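Local atomic coordinates of putative peptide ABC-transport system periplasmic peptide-binding protein (Campylobacter jejuni, PDB entry 4OEV), a protein that binds nickel as an extracytoplasmic solute-binding protein and probably delivers it to an ABC-type importer. Residues Tyr126-Ser134 against Ser386-Thr394; Ala243-Glu251 against Trp411-Lys419. One frame throughout, in Å; residues are numbered along the deposited sequence.

Contact 1: residues Tyr126-Ser134 against Ser386-Thr394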
ATOM      1  N   TYR A 126     -11.460   4.421  17.788  1.00 44.12           N
ATOM      2  CA  TYR A 126     -10.689   4.193  16.570  1.00 43.76           C
ATOM      3  C   TYR A 126     -10.687   2.702  16.359  1.00 45.38           C
ATOM      4  O   TYR A 126      -9.742   2.022  16.757  1.00 43.52           O
ATOM      5  CB  TYR A 126      -9.256   4.751  16.688  1.00 43.70           C
ATOM      6  CG  TYR A 126      -8.458   4.659  15.409  1.00 43.14           C
ATOM      7  CD1 TYR A 126      -8.900   5.278  14.220  1.00 42.17           C
ATOM      8  CD2 TYR A 126      -7.264   3.952  15.377  1.00 42.34           C
ATOM      9  CE1 TYR A 126      -8.174   5.149  13.052  1.00 38.73           C
ATOM     10  CE2 TYR A 126      -6.540   3.841  14.251  1.00 40.18           C
ATOM     11  CZ  TYR A 126      -6.982   4.449  13.070  1.00 39.08           C
ATOM     12  OH  TYR A 126      -6.235   4.307  11.930  1.00 39.77           O
ATOM     13  N   PRO A 127     -11.785   2.175  15.796  1.00 48.51           N
ATOM     14  CA  PRO A 127     -11.953   0.725  15.641  1.00 48.34           C
ATOM     15  C   PRO A 127     -10.793   0.099  14.862  1.00 45.96           C
ATOM     16  O   PRO A 127     -10.451  -1.061  15.111  1.00 43.40           O
ATOM     17  CB  PRO A 127     -13.240   0.598  14.821  1.00 50.02           C
ATOM     18  CG  PRO A 127     -13.907   1.916  14.871  1.00 48.04           C
ATOM     19  CD  PRO A 127     -12.893   2.937  15.194  1.00 47.18           C
ATOM     20  N   ALA A 128     -10.154   0.873  13.990  1.00 43.20           N
ATOM     21  CA  ALA A 128      -9.039   0.349  13.204  1.00 41.76           C
ATOM     22  C   ALA A 128      -7.816   0.021  14.071  1.00 42.77           C
ATOM     23  O   ALA A 128      -6.822  -0.505  13.574  1.00 36.54           O
ATOM     24  CB  ALA A 128      -8.656   1.326  12.114  1.00 34.54           C
ATOM     25  N   PHE A 129      -7.888   0.307  15.375  1.00 38.31           N
ATOM     26  CA  PHE A 129      -6.714   0.210  16.225  1.00 39.20           C
ATOM     27  C   PHE A 129      -6.075  -1.195  16.275  1.00 39.79           C
ATOM     28  O   PHE A 129      -4.852  -1.316  16.342  1.00 39.90           O
ATOM     29  CB  PHE A 129      -7.084   0.620  17.691  1.00 40.81           C
ATOM     30  CG  PHE A 129      -5.905   0.871  18.574  1.00 41.74           C
ATOM     31  CD1 PHE A 129      -4.782   1.525  18.088  1.00 43.31           C
ATOM     32  CD2 PHE A 129      -5.952   0.525  19.962  1.00 43.62           C
ATOM     33  CE1 PHE A 129      -3.687   1.773  18.897  1.00 45.87           C
ATOM     34  CE2 PHE A 129      -4.871   0.781  20.779  1.00 50.84           C
ATOM     35  CZ  PHE A 129      -3.735   1.409  20.275  1.00 43.78           C
ATOM     36  N   LEU A 130      -6.898  -2.241  16.335  1.00 40.37           N
ATOM     37  CA  LEU A 130      -6.361  -3.601  16.420  1.00 41.09           C
ATOM     38  C   LEU A 130      -5.622  -3.943  15.124  1.00 40.45           C
ATOM     39  O   LEU A 130      -4.565  -4.571  15.167  1.00 40.81           O
ATOM     40  CB  LEU A 130      -7.476  -4.603  16.679  1.00 42.01           C
ATOM     41  CG  LEU A 130      -7.971  -4.547  18.130  1.00 49.38           C
ATOM     42  CD1 LEU A 130      -9.208  -5.419  18.289  1.00 51.95           C
ATOM     43  CD2 LEU A 130      -6.866  -4.991  19.080  1.00 46.98           C
ATOM     44  N   ASP A 131      -6.169  -3.513  13.983  1.00 38.32           N
ATOM     45  CA  ASP A 131      -5.457  -3.708  12.713  1.00 38.05           C
ATOM     46  C   ASP A 131      -4.158  -2.942  12.786  1.00 39.78           C
ATOM     47  O   ASP A 131      -3.130  -3.439  12.350  1.00 41.66           O
ATOM     48  CB  ASP A 131      -6.272  -3.224  11.484  1.00 39.38           C
ATOM     49  CG  ASP A 131      -7.258  -4.256  11.006  1.00 42.46           C
ATOM     50  OD1 ASP A 131      -7.499  -5.242  11.774  1.00 46.15           O
ATOM     51  OD2 ASP A 131      -7.725  -4.128   9.848  1.00 41.78           O
ATOM     52  N   ALA A 132      -4.216  -1.737  13.354  1.00 39.98           N
ATOM     53  CA  ALA A 132      -3.043  -0.859  13.444  1.00 38.31           C
ATOM     54  C   ALA A 132      -1.951  -1.468  14.304  1.00 39.03           C
ATOM     55  O   ALA A 132      -0.759  -1.222  14.075  1.00 38.68           O
ATOM     56  CB  ALA A 132      -3.442   0.512  13.997  1.00 36.60           C
ATOM     57  N   LEU A 133      -2.368  -2.235  15.313  1.00 39.30           N
ATOM     58  CA  LEU A 133      -1.429  -2.866  16.230  1.00 40.78           C
ATOM     59  C   LEU A 133      -0.786  -4.127  15.635  1.00 43.59           C
ATOM     60  O   LEU A 133      -0.101  -4.886  16.351  1.00 45.57           O
ATOM     61  CB  LEU A 133      -2.142  -3.187  17.567  1.00 42.40           C
ATOM     62  CG  LEU A 133      -2.486  -1.975  18.433  1.00 43.89           C
ATOM     63  CD1 LEU A 133      -3.454  -2.297  19.536  1.00 45.60           C
ATOM     64  CD2 LEU A 133      -1.212  -1.413  18.996  1.00 45.81           C
ATOM     65  N   SER A 134      -0.969  -4.346  14.321  1.00 39.46           N
ATOM     66  CA  SER A 134      -0.264  -5.456  13.691  1.00 39.53           C
ATOM     67  C   SER A 134       1.123  -4.942  13.294  1.00 41.93           C
ATOM     68  O   SER A 134       1.964  -5.718  12.868  1.00 44.11           O
ATOM     69  CB  SER A 134      -1.031  -6.024  12.481  1.00 38.45           C
ATOM     70  OG  SER A 134      -1.260  -5.021  11.482  1.00 38.05           O
ATOM     71  N   SER A 386      -5.285  -1.566   0.390  1.00 30.44           N
ATOM     72  CA  SER A 386      -4.900  -2.423   1.555  1.00 27.69           C
ATOM     73  C   SER A 386      -6.072  -3.330   1.816  1.00 28.72           C
ATOM     74  O   SER A 386      -7.238  -2.917   1.711  1.00 32.59           O
ATOM     75  CB  SER A 386      -4.522  -1.566   2.784  1.00 29.72           C
ATOM     76  OG  SER A 386      -4.164  -2.391   3.953  1.00 34.25           O
ATOM     77  N   PRO A 387      -5.789  -4.583   2.159  1.00 30.91           N
ATOM     78  CA  PRO A 387      -6.856  -5.500   2.514  1.00 30.73           C
ATOM     79  C   PRO A 387      -7.266  -5.291   3.984  1.00 32.09           C
ATOM     80  O   PRO A 387      -8.214  -5.904   4.459  1.00 34.05           O
ATOM     81  CB  PRO A 387      -6.217  -6.874   2.318  1.00 32.74           C
ATOM     82  CG  PRO A 387      -4.789  -6.642   2.639  1.00 35.21           C
ATOM     83  CD  PRO A 387      -4.463  -5.215   2.245  1.00 32.72           C
ATOM     84  N   LEU A 388      -6.519  -4.482   4.705  1.00 34.97           N
ATOM     85  CA  LEU A 388      -6.884  -4.224   6.116  1.00 37.00           C
ATOM     86  C   LEU A 388      -7.987  -3.159   6.244  1.00 34.90           C
ATOM     87  O   LEU A 388      -8.663  -2.844   5.261  1.00 35.08           O
ATOM     88  CB  LEU A 388      -5.633  -3.830   6.895  1.00 38.48           C
ATOM     89  CG  LEU A 388      -4.563  -4.911   6.805  1.00 39.89           C
ATOM     90  CD1 LEU A 388      -3.455  -4.558   7.736  1.00 42.69           C
ATOM     91  CD2 LEU A 388      -5.103  -6.314   7.080  1.00 39.83           C
ATOM     92  N   ASP A 389      -8.135  -2.570   7.433  1.00 32.82           N
ATOM     93  CA  ASP A 389      -9.183  -1.581   7.675  1.00 34.92           C
ATOM     94  C   ASP A 389      -9.246  -0.484   6.600  1.00 33.19           C
ATOM     95  O   ASP A 389      -8.205   0.037   6.121  1.00 36.38           O
ATOM     96  CB  ASP A 389      -9.001  -0.950   9.081  1.00 35.30           C
ATOM     97  CG  ASP A 389     -10.209  -0.159   9.501  1.00 36.72           C
ATOM     98  OD1 ASP A 389     -10.342   1.017   9.062  1.00 38.16           O
ATOM     99  OD2 ASP A 389     -11.076  -0.747  10.205  1.00 39.98           O
ATOM    100  N   PRO A 390     -10.466  -0.141   6.166  1.00 32.92           N
ATOM    101  CA  PRO A 390     -10.605   0.854   5.083  1.00 33.33           C
ATOM    102  C   PRO A 390      -9.956   2.209   5.344  1.00 34.11           C
ATOM    103  O   PRO A 390      -9.763   2.966   4.390  1.00 32.22           O
ATOM    104  CB  PRO A 390     -12.117   1.026   4.958  1.00 34.61           C
ATOM    105  CG  PRO A 390     -12.700   0.478   6.260  1.00 36.80           C
ATOM    106  CD  PRO A 390     -11.777  -0.690   6.573  1.00 37.01           C
ATOM    107  N   ASP A 391      -9.648   2.529   6.598  1.00 33.75           N
ATOM    108  CA  ASP A 391      -8.964   3.773   6.931  1.00 32.59           C
ATOM    109  C   ASP A 391      -7.565   3.850   6.350  1.00 33.58           C
ATOM    110  O   ASP A 391      -7.111   4.936   5.985  1.00 27.60           O
ATOM    111  CB  ASP A 391      -8.883   3.929   8.484  1.00 47.11           C
ATOM    112  CG  ASP A 391      -8.265   5.294   8.931  1.00 37.28           C
ATOM    113  OD1 ASP A 391      -8.766   6.362   8.522  1.00 33.16           O
ATOM    114  OD2 ASP A 391      -7.277   5.303   9.701  1.00 39.52           O
ATOM    115  N   PHE A 392      -6.858   2.708   6.263  1.00 33.64           N
ATOM    116  CA  PHE A 392      -5.382   2.773   6.080  1.00 33.26           C
ATOM    117  C   PHE A 392      -4.873   3.333   4.737  1.00 30.58           C
ATOM    118  O   PHE A 392      -3.834   4.056   4.687  1.00 25.66           O
ATOM    119  CB  PHE A 392      -4.788   1.369   6.309  1.00 31.45           C
ATOM    120  CG  PHE A 392      -4.826   0.940   7.744  1.00 34.53           C
ATOM    121  CD1 PHE A 392      -4.901   1.873   8.743  1.00 37.41           C
ATOM    122  CD2 PHE A 392      -4.867  -0.414   8.084  1.00 35.37           C
ATOM    123  CE1 PHE A 392      -4.963   1.473  10.110  1.00 38.79           C
ATOM    124  CE2 PHE A 392      -4.930  -0.806   9.427  1.00 39.59           C
ATOM    125  CZ  PHE A 392      -4.983   0.141  10.436  1.00 37.85           C
ATOM    126  N   HIS A 393      -5.543   3.026   3.628  1.00 30.33           N
ATOM    127  CA  HIS A 393      -5.102   3.719   2.409  1.00 28.19           C
ATOM    128  C   HIS A 393      -6.144   4.760   1.972  1.00 26.28           C
ATOM    129  O   HIS A 393      -6.263   5.105   0.811  1.00 26.62           O
ATOM    130  CB  HIS A 393      -4.794   2.713   1.289  1.00 27.79           C
ATOM    131  CG  HIS A 393      -3.502   1.982   1.510  1.00 30.80           C
ATOM    132  ND1 HIS A 393      -2.715   1.511   0.482  1.00 32.10           N
ATOM    133  CD2 HIS A 393      -2.831   1.701   2.656  1.00 30.90           C
ATOM    134  CE1 HIS A 393      -1.646   0.916   0.985  1.00 32.16           C
ATOM    135  NE2 HIS A 393      -1.672   1.049   2.303  1.00 30.13           N
ATOM    136  N   THR A 394      -6.891   5.312   2.912  1.00 26.76           N
ATOM    137  CA  THR A 394      -7.758   6.386   2.476  1.00 25.23           C
ATOM    138  C   THR A 394      -7.427   7.649   3.191  1.00 27.30           C
ATOM    139  O   THR A 394      -7.357   8.713   2.549  1.00 26.29           O
ATOM    140  CB  THR A 394      -9.301   6.086   2.655  1.00 29.06           C
ATOM    141  OG1 THR A 394      -9.567   5.752   4.015  1.00 29.67           O
ATOM    142  CG2 THR A 394      -9.791   4.949   1.755  1.00 27.12           C
TER

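Contact 2: residues Ala243-Glu251 against Trp411-Lys419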
ATOM      1  N   ALA A 243      -4.753   3.862 -11.081  1.00 25.79           N
ATOM      2  CA  ALA A 243      -5.563   5.049 -11.415  1.00 24.08           C
ATOM      3  C   ALA A 243      -4.684   6.119 -12.000  1.00 27.68           C
ATOM      4  O   ALA A 243      -3.468   6.086 -11.776  1.00 28.78           O
ATOM      5  CB  ALA A 243      -6.309   5.584 -10.103  1.00 29.76           C
ATOM      6  N   LEU A 244      -5.289   7.074 -12.747  1.00 23.05           N
ATOM      7  CA  LEU A 244      -4.611   8.313 -13.088  1.00 27.20           C
ATOM      8  C   LEU A 244      -4.825   9.296 -11.933  1.00 27.37           C
ATOM      9  O   LEU A 244      -5.970   9.638 -11.635  1.00 24.55           O
ATOM     10  CB  LEU A 244      -5.152   8.956 -14.390  1.00 27.77           C
ATOM     11  CG  LEU A 244      -4.390  10.202 -14.788  1.00 26.34           C
ATOM     12  CD1 LEU A 244      -3.001   9.734 -15.141  1.00 25.34           C
ATOM     13  CD2 LEU A 244      -5.119  10.911 -16.050  1.00 25.96           C
ATOM     14  N   MET A 245      -3.731   9.744 -11.314  1.00 25.59           N
ATOM     15  CA  MET A 245      -3.774  10.780 -10.245  1.00 27.22           C
ATOM     16  C   MET A 245      -3.793  12.139 -10.940  1.00 27.07           C
ATOM     17  O   MET A 245      -2.836  12.452 -11.621  1.00 28.16           O
ATOM     18  CB  MET A 245      -2.532  10.686  -9.353  1.00 28.50           C
ATOM     19  CG  MET A 245      -2.417  11.648  -8.055  1.00 26.10           C
ATOM     20  SD  MET A 245      -0.696  12.192  -7.763  1.00 33.20           S
ATOM     21  CE  MET A 245      -0.525  13.410  -9.075  1.00 36.66           C
ATOM     22  N   PHE A 246      -4.827  12.959 -10.733  1.00 27.34           N
ATOM     23  CA  PHE A 246      -4.813  14.366 -11.169  1.00 27.99           C
ATOM     24  C   PHE A 246      -4.032  15.216 -10.203  1.00 28.09           C
ATOM     25  O   PHE A 246      -4.227  15.108  -8.955  1.00 25.43           O
ATOM     26  CB  PHE A 246      -6.235  14.941 -11.250  1.00 28.86           C
ATOM     27  CG  PHE A 246      -7.136  14.253 -12.217  1.00 27.38           C
ATOM     28  CD1 PHE A 246      -6.800  14.143 -13.557  1.00 25.42           C
ATOM     29  CD2 PHE A 246      -8.377  13.808 -11.801  1.00 30.24           C
ATOM     30  CE1 PHE A 246      -7.649  13.549 -14.441  1.00 26.54           C
ATOM     31  CE2 PHE A 246      -9.249  13.222 -12.688  1.00 28.50           C
ATOM     32  CZ  PHE A 246      -8.887  13.099 -14.025  1.00 27.31           C
ATOM     33  N   ASN A 247      -3.156  16.069 -10.714  1.00 25.71           N
ATOM     34  CA  ASN A 247      -2.540  17.053  -9.856  1.00 28.85           C
ATOM     35  C   ASN A 247      -3.466  18.269  -9.854  1.00 28.50           C
ATOM     36  O   ASN A 247      -3.688  18.918 -10.879  1.00 25.39           O
ATOM     37  CB  ASN A 247      -1.111  17.455 -10.296  1.00 27.04           C
ATOM     38  CG  ASN A 247      -0.443  18.354  -9.253  1.00 31.04           C
ATOM     39  OD1 ASN A 247      -1.149  19.170  -8.633  1.00 28.37           O
ATOM     40  ND2 ASN A 247       0.902  18.233  -9.056  1.00 28.69           N
ATOM     41  N   LEU A 248      -4.005  18.589  -8.697  1.00 26.95           N
ATOM     42  CA  LEU A 248      -5.037  19.625  -8.665  1.00 25.91           C
ATOM     43  C   LEU A 248      -4.421  21.018  -8.738  1.00 24.22           C
ATOM     44  O   LEU A 248      -5.178  21.992  -8.877  1.00 29.28           O
ATOM     45  CB  LEU A 248      -5.917  19.487  -7.387  1.00 31.20           C
ATOM     46  CG  LEU A 248      -7.097  18.495  -7.376  1.00 31.42           C
ATOM     47  CD1 LEU A 248      -7.897  18.651  -8.590  1.00 31.36           C
ATOM     48  CD2 LEU A 248      -6.674  17.014  -7.369  1.00 27.64           C
ATOM     49  N   ASP A 249      -3.077  21.151  -8.656  1.00 23.20           N
ATOM     50  CA  ASP A 249      -2.443  22.444  -8.878  1.00 22.78           C
ATOM     51  C   ASP A 249      -2.434  22.813 -10.390  1.00 29.83           C
ATOM     52  O   ASP A 249      -2.182  23.967 -10.748  1.00 29.01           O
ATOM     53  CB  ASP A 249      -0.981  22.508  -8.416  1.00 23.24           C
ATOM     54  CG  ASP A 249      -0.831  22.407  -6.878  1.00 31.87           C
ATOM     55  OD1 ASP A 249      -1.887  22.471  -6.186  1.00 31.20           O
ATOM     56  OD2 ASP A 249       0.345  22.270  -6.430  1.00 31.56           O
ATOM     57  N   ASN A 250      -2.637  21.830 -11.253  1.00 26.31           N
ATOM     58  CA  ASN A 250      -2.560  22.076 -12.720  1.00 24.57           C
ATOM     59  C   ASN A 250      -3.718  22.947 -13.189  1.00 26.84           C
ATOM     60  O   ASN A 250      -4.856  22.702 -12.791  1.00 24.02           O
ATOM     61  CB  ASN A 250      -2.548  20.717 -13.452  1.00 27.20           C
ATOM     62  CG  ASN A 250      -2.554  20.886 -14.981  1.00 27.76           C
ATOM     63  OD1 ASN A 250      -3.624  20.974 -15.562  1.00 26.17           O
ATOM     64  ND2 ASN A 250      -1.382  20.938 -15.610  1.00 24.75           N
ATOM     65  N   GLU A 251      -3.464  23.940 -14.057  1.00 34.18           N
ATOM     66  CA  GLU A 251      -4.506  24.929 -14.411  1.00 37.21           C
ATOM     67  C   GLU A 251      -5.728  24.288 -15.099  1.00 36.18           C
ATOM     68  O   GLU A 251      -6.873  24.710 -14.889  1.00 34.18           O
ATOM     69  CB  GLU A 251      -3.922  26.046 -15.317  1.00 43.52           C
ATOM     70  CG  GLU A 251      -3.400  25.539 -16.672  1.00 47.62           C
ATOM     71  CD  GLU A 251      -3.042  26.667 -17.647  1.00 50.15           C
ATOM     72  OE1 GLU A 251      -3.880  27.586 -17.839  1.00 50.28           O
ATOM     73  OE2 GLU A 251      -1.916  26.637 -18.199  1.00 50.50           O
ATOM     74  N   TRP A 411       0.197  11.144   2.006  1.00 25.61           N
ATOM     75  CA  TRP A 411       0.270  10.406   0.748  1.00 21.98           C
ATOM     76  C   TRP A 411      -0.643  11.040  -0.313  1.00 23.77           C
ATOM     77  O   TRP A 411      -0.851  10.475  -1.386  1.00 25.83           O
ATOM     78  CB  TRP A 411      -0.146   8.955   0.948  1.00 23.96           C
ATOM     79  CG  TRP A 411       0.756   8.133   1.795  1.00 29.17           C
ATOM     80  CD1 TRP A 411       1.979   8.476   2.300  1.00 32.62           C
ATOM     81  CD2 TRP A 411       0.488   6.803   2.228  1.00 32.55           C
ATOM     82  NE1 TRP A 411       2.476   7.425   3.079  1.00 33.60           N
ATOM     83  CE2 TRP A 411       1.570   6.393   3.037  1.00 33.86           C
ATOM     84  CE3 TRP A 411      -0.590   5.925   2.039  1.00 35.84           C
ATOM     85  CZ2 TRP A 411       1.618   5.120   3.635  1.00 35.06           C
ATOM     86  CZ3 TRP A 411      -0.538   4.662   2.646  1.00 35.92           C
ATOM     87  CH2 TRP A 411       0.552   4.284   3.418  1.00 34.69           C
ATOM     88  N   ASN A 412      -1.167  12.220   0.004  1.00 23.88           N
ATOM     89  CA  ASN A 412      -2.064  12.926  -0.883  1.00 25.87           C
ATOM     90  C   ASN A 412      -1.238  13.707  -1.906  1.00 25.49           C
ATOM     91  O   ASN A 412      -1.074  14.922  -1.795  1.00 25.71           O
ATOM     92  CB  ASN A 412      -2.977  13.848  -0.038  1.00 25.21           C
ATOM     93  CG  ASN A 412      -4.054  14.540  -0.843  1.00 28.17           C
ATOM     94  OD1 ASN A 412      -3.994  14.620  -2.103  1.00 26.30           O
ATOM     95  ND2 ASN A 412      -5.009  15.130  -0.134  1.00 27.62           N
ATOM     96  N   PHE A 413      -0.730  13.010  -2.919  1.00 24.61           N
ATOM     97  CA  PHE A 413       0.239  13.564  -3.786  1.00 25.82           C
ATOM     98  C   PHE A 413      -0.331  14.512  -4.854  1.00 26.58           C
ATOM     99  O   PHE A 413       0.453  15.274  -5.425  1.00 24.81           O
ATOM    100  CB  PHE A 413       1.046  12.446  -4.464  1.00 28.93           C
ATOM    101  CG  PHE A 413       1.879  11.604  -3.481  1.00 25.15           C
ATOM    102  CD1 PHE A 413       2.273  12.133  -2.283  1.00 27.33           C
ATOM    103  CD2 PHE A 413       2.344  10.358  -3.831  1.00 28.38           C
ATOM    104  CE1 PHE A 413       3.050  11.367  -1.372  1.00 31.54           C
ATOM    105  CE2 PHE A 413       3.137   9.617  -2.931  1.00 29.58           C
ATOM    106  CZ  PHE A 413       3.478  10.124  -1.734  1.00 30.58           C
ATOM    107  N   GLY A 414      -1.648  14.423  -5.109  1.00 25.21           N
ATOM    108  CA  GLY A 414      -2.334  15.278  -6.076  1.00 24.16           C
ATOM    109  C   GLY A 414      -2.840  16.567  -5.464  1.00 26.34           C
ATOM    110  O   GLY A 414      -3.360  17.425  -6.181  1.00 27.63           O
ATOM    111  N   HIS A 415      -2.655  16.736  -4.152  1.00 22.96           N
ATOM    112  CA  HIS A 415      -3.052  17.981  -3.481  1.00 24.44           C
ATOM    113  C   HIS A 415      -4.536  18.155  -3.552  1.00 23.08           C
ATOM    114  O   HIS A 415      -5.060  19.238  -3.856  1.00 26.55           O
ATOM    115  CB  HIS A 415      -2.323  19.170  -4.089  1.00 27.60           C
ATOM    116  CG  HIS A 415      -0.867  18.877  -4.280  1.00 28.57           C
ATOM    117  ND1 HIS A 415      -0.015  18.630  -3.214  1.00 27.34           N
ATOM    118  CD2 HIS A 415      -0.135  18.701  -5.405  1.00 28.37           C
ATOM    119  CE1 HIS A 415       1.185  18.326  -3.687  1.00 28.30           C
ATOM    120  NE2 HIS A 415       1.134  18.365  -5.018  1.00 28.37           N
ATOM    121  N   TYR A 416      -5.213  17.063  -3.285  1.00 21.66           N
ATOM    122  CA  TYR A 416      -6.689  17.027  -3.356  1.00 21.55           C
ATOM    123  C   TYR A 416      -7.297  17.575  -2.076  1.00 27.47           C
ATOM    124  O   TYR A 416      -6.925  17.107  -1.022  1.00 26.21           O
ATOM    125  CB  TYR A 416      -7.125  15.598  -3.543  1.00 22.62           C
ATOM    126  CG  TYR A 416      -8.628  15.359  -3.596  1.00 26.72           C
ATOM    127  CD1 TYR A 416      -9.399  15.848  -4.658  1.00 24.23           C
ATOM    128  CD2 TYR A 416      -9.251  14.590  -2.642  1.00 26.45           C
ATOM    129  CE1 TYR A 416     -10.778  15.594  -4.724  1.00 25.05           C
ATOM    130  CE2 TYR A 416     -10.605  14.313  -2.702  1.00 26.93           C
ATOM    131  CZ  TYR A 416     -11.374  14.817  -3.748  1.00 27.18           C
ATOM    132  OH  TYR A 416     -12.759  14.505  -3.757  1.00 27.64           O
ATOM    133  N   HIS A 417      -8.202  18.554  -2.150  1.00 29.11           N
ATOM    134  CA  HIS A 417      -8.855  19.110  -0.928  1.00 31.86           C
ATOM    135  C   HIS A 417     -10.356  19.100  -1.117  1.00 31.88           C
ATOM    136  O   HIS A 417     -10.882  19.881  -1.917  1.00 31.15           O
ATOM    137  CB  HIS A 417      -8.371  20.533  -0.666  1.00 35.83           C
ATOM    138  CG  HIS A 417      -6.922  20.623  -0.309  1.00 41.63           C
ATOM    139  ND1 HIS A 417      -6.478  21.139   0.900  1.00 47.07           N
ATOM    140  CD2 HIS A 417      -5.813  20.260  -0.993  1.00 42.11           C
ATOM    141  CE1 HIS A 417      -5.158  21.088   0.933  1.00 46.56           C
ATOM    142  NE2 HIS A 417      -4.729  20.550  -0.202  1.00 41.73           N
ATOM    143  N   ASP A 418     -11.068  18.219  -0.430  1.00 30.03           N
ATOM    144  CA  ASP A 418     -12.547  18.161  -0.519  1.00 30.65           C
ATOM    145  C   ASP A 418     -13.155  18.094   0.854  1.00 31.82           C
ATOM    146  O   ASP A 418     -12.785  17.204   1.652  1.00 25.41           O
ATOM    147  CB  ASP A 418     -13.012  16.950  -1.306  1.00 28.78           C
ATOM    148  CG  ASP A 418     -14.500  16.928  -1.528  1.00 34.38           C
ATOM    149  OD1 ASP A 418     -15.266  16.345  -0.716  1.00 32.85           O
ATOM    150  OD2 ASP A 418     -14.936  17.524  -2.545  1.00 39.00           O
ATOM    151  N   LYS A 419     -14.055  19.031   1.164  1.00 32.07           N
ATOM    152  CA  LYS A 419     -14.628  19.062   2.496  1.00 29.32           C
ATOM    153  C   LYS A 419     -15.480  17.829   2.828  1.00 31.39           C
ATOM    154  O   LYS A 419     -15.404  17.316   3.965  1.00 33.13           O
ATOM    155  CB  LYS A 419     -15.495  20.311   2.710  1.00 28.11           C
ATOM    156  CG  LYS A 419     -14.753  21.594   2.922  1.00 28.54           C
ATOM    157  CD  LYS A 419     -15.804  22.675   3.303  1.00 30.96           C
ATOM    158  CE  LYS A 419     -15.206  24.102   3.247  1.00 29.49           C
ATOM    159  NZ  LYS A 419     -16.372  25.055   3.302  1.00 27.38           N
TER

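Contact 1: residues Tyr126-Ser134 against Ser386-Thr394
Phe392 reaches across from the 386-394 loop to pack against the short helix 129-132. From CB, CG leaves anti to the carbonyl carbon (chi1 -71°), which sends the ring to the helix. One face of the ring carries Asp389 CB, 4.1 Å above the plane and offset toward the rim. Farther out, Phe392 CE1 lies 3.6 Å from Tyr126 OH. Phe392 CE2 is 3.4 Å from Asp131 CB. At the tip, Phe392 CZ comes within 3.6 Å of Ala132 N. All three partners meet the ring at its edge.

Polar bonds flank this wedge. Tyr126 OH donates to Asp391 OD2 over 2.7 Å, ring and carboxylate planes 84° apart; Asp391 OD1 has a salt bridge to Arg429. Asp389 N donates to Asp131 OD2 over 2.9 Å, bent at the hydrogen (132°). Ala128 CB lies 3.4 Å from Asp389 CG, while that carboxylate pairs with Arg437 and takes the backbone NH of Asp391 in an Asx turn.

Two type I turns, Tyr126-Phe129 and Asp389-Phe392, thus pack together, joining helix 129-132 to the loop between strand 379-384 and helix 395-398. Helix 101-104 touches Phe392 through Asn103, strand 38-40 borders Asp131 and Leu388 through Phe40, and helix 434-450 lies against Asp391 through Tyr441.

Contact 2: residues Ala243-Glu251 against Trp411-Lys419
His415 and Asp249 set their flat groups almost parallel: carboxylate and imidazole planes are only 9° apart, although the side chains themselves run at about a right angle. Asp249 OD2 approaches His415 CD2 obliquely at 3.7 Å. Asn247 comes to the same ring from its edge, with OD1 3.4 Å from His415 CD2 and its amide turned 46° from the imidazole. The ring nitrogens point elsewhere, ND1 bonding to Asp403 and NE2 to the carbonyl of Ser375, and these two bonds fix the ring's rotation. Asn247 is anchored as well: OD1 takes the backbone NH of Asp249 in an Asx turn, and ND2 bonds to the carbonyl of Val377.

Two type I turns meet here, Asn247-Asn250 at the end of strand 241-246 and Asn412-His415 in the loop ahead of helix 419-429. The strand belongs to an antiparallel sheet, paired with 379-384 and 454-467. Where it ends, Leu248 N donates to Gly414 O over 2.8 Å. Gly414 CA sits 3.4 Å from Phe246 O in a CA-H...O contact.

Met245 has CG anti to the backbone N (chi1 -176°) and then bends, bringing SD alongside the backbone 3.6 Å from Gly414 N and beside Phe413 CB. On the Tyr416 side, Leu248 CD2 meets the edge of the phenol ring, 4.0 Å from Tyr416 CD1, while Tyr416 OH bonds to the carbonyl of Asn451.

How the contacts relate
The centres of contacts 1 and 2 lie about 23 Å apart, yet they touch where 386-394 meets 411-419: His393 CD2 is 3.7 Å from Trp411 CZ3, the rings meeting edge-to-face, and Phe392 O packs against the same indole. Along the sequence the contacts interleave. Strand 379-384 ties them further, since it pairs with strand 241-246 of contact 2 and runs into the loop of contact 1. It also supplies Phe380, Ile382, Gly383 and Trp384 to the oxalate pocket, beside the nickel held by His26, His480 and His481. The side chain of Phe413 in contact 2 is about 4 Å from a bound oxalate, whereas Phe392 in contact 1 stays about 13 Å from a bound oxalate and from nickel.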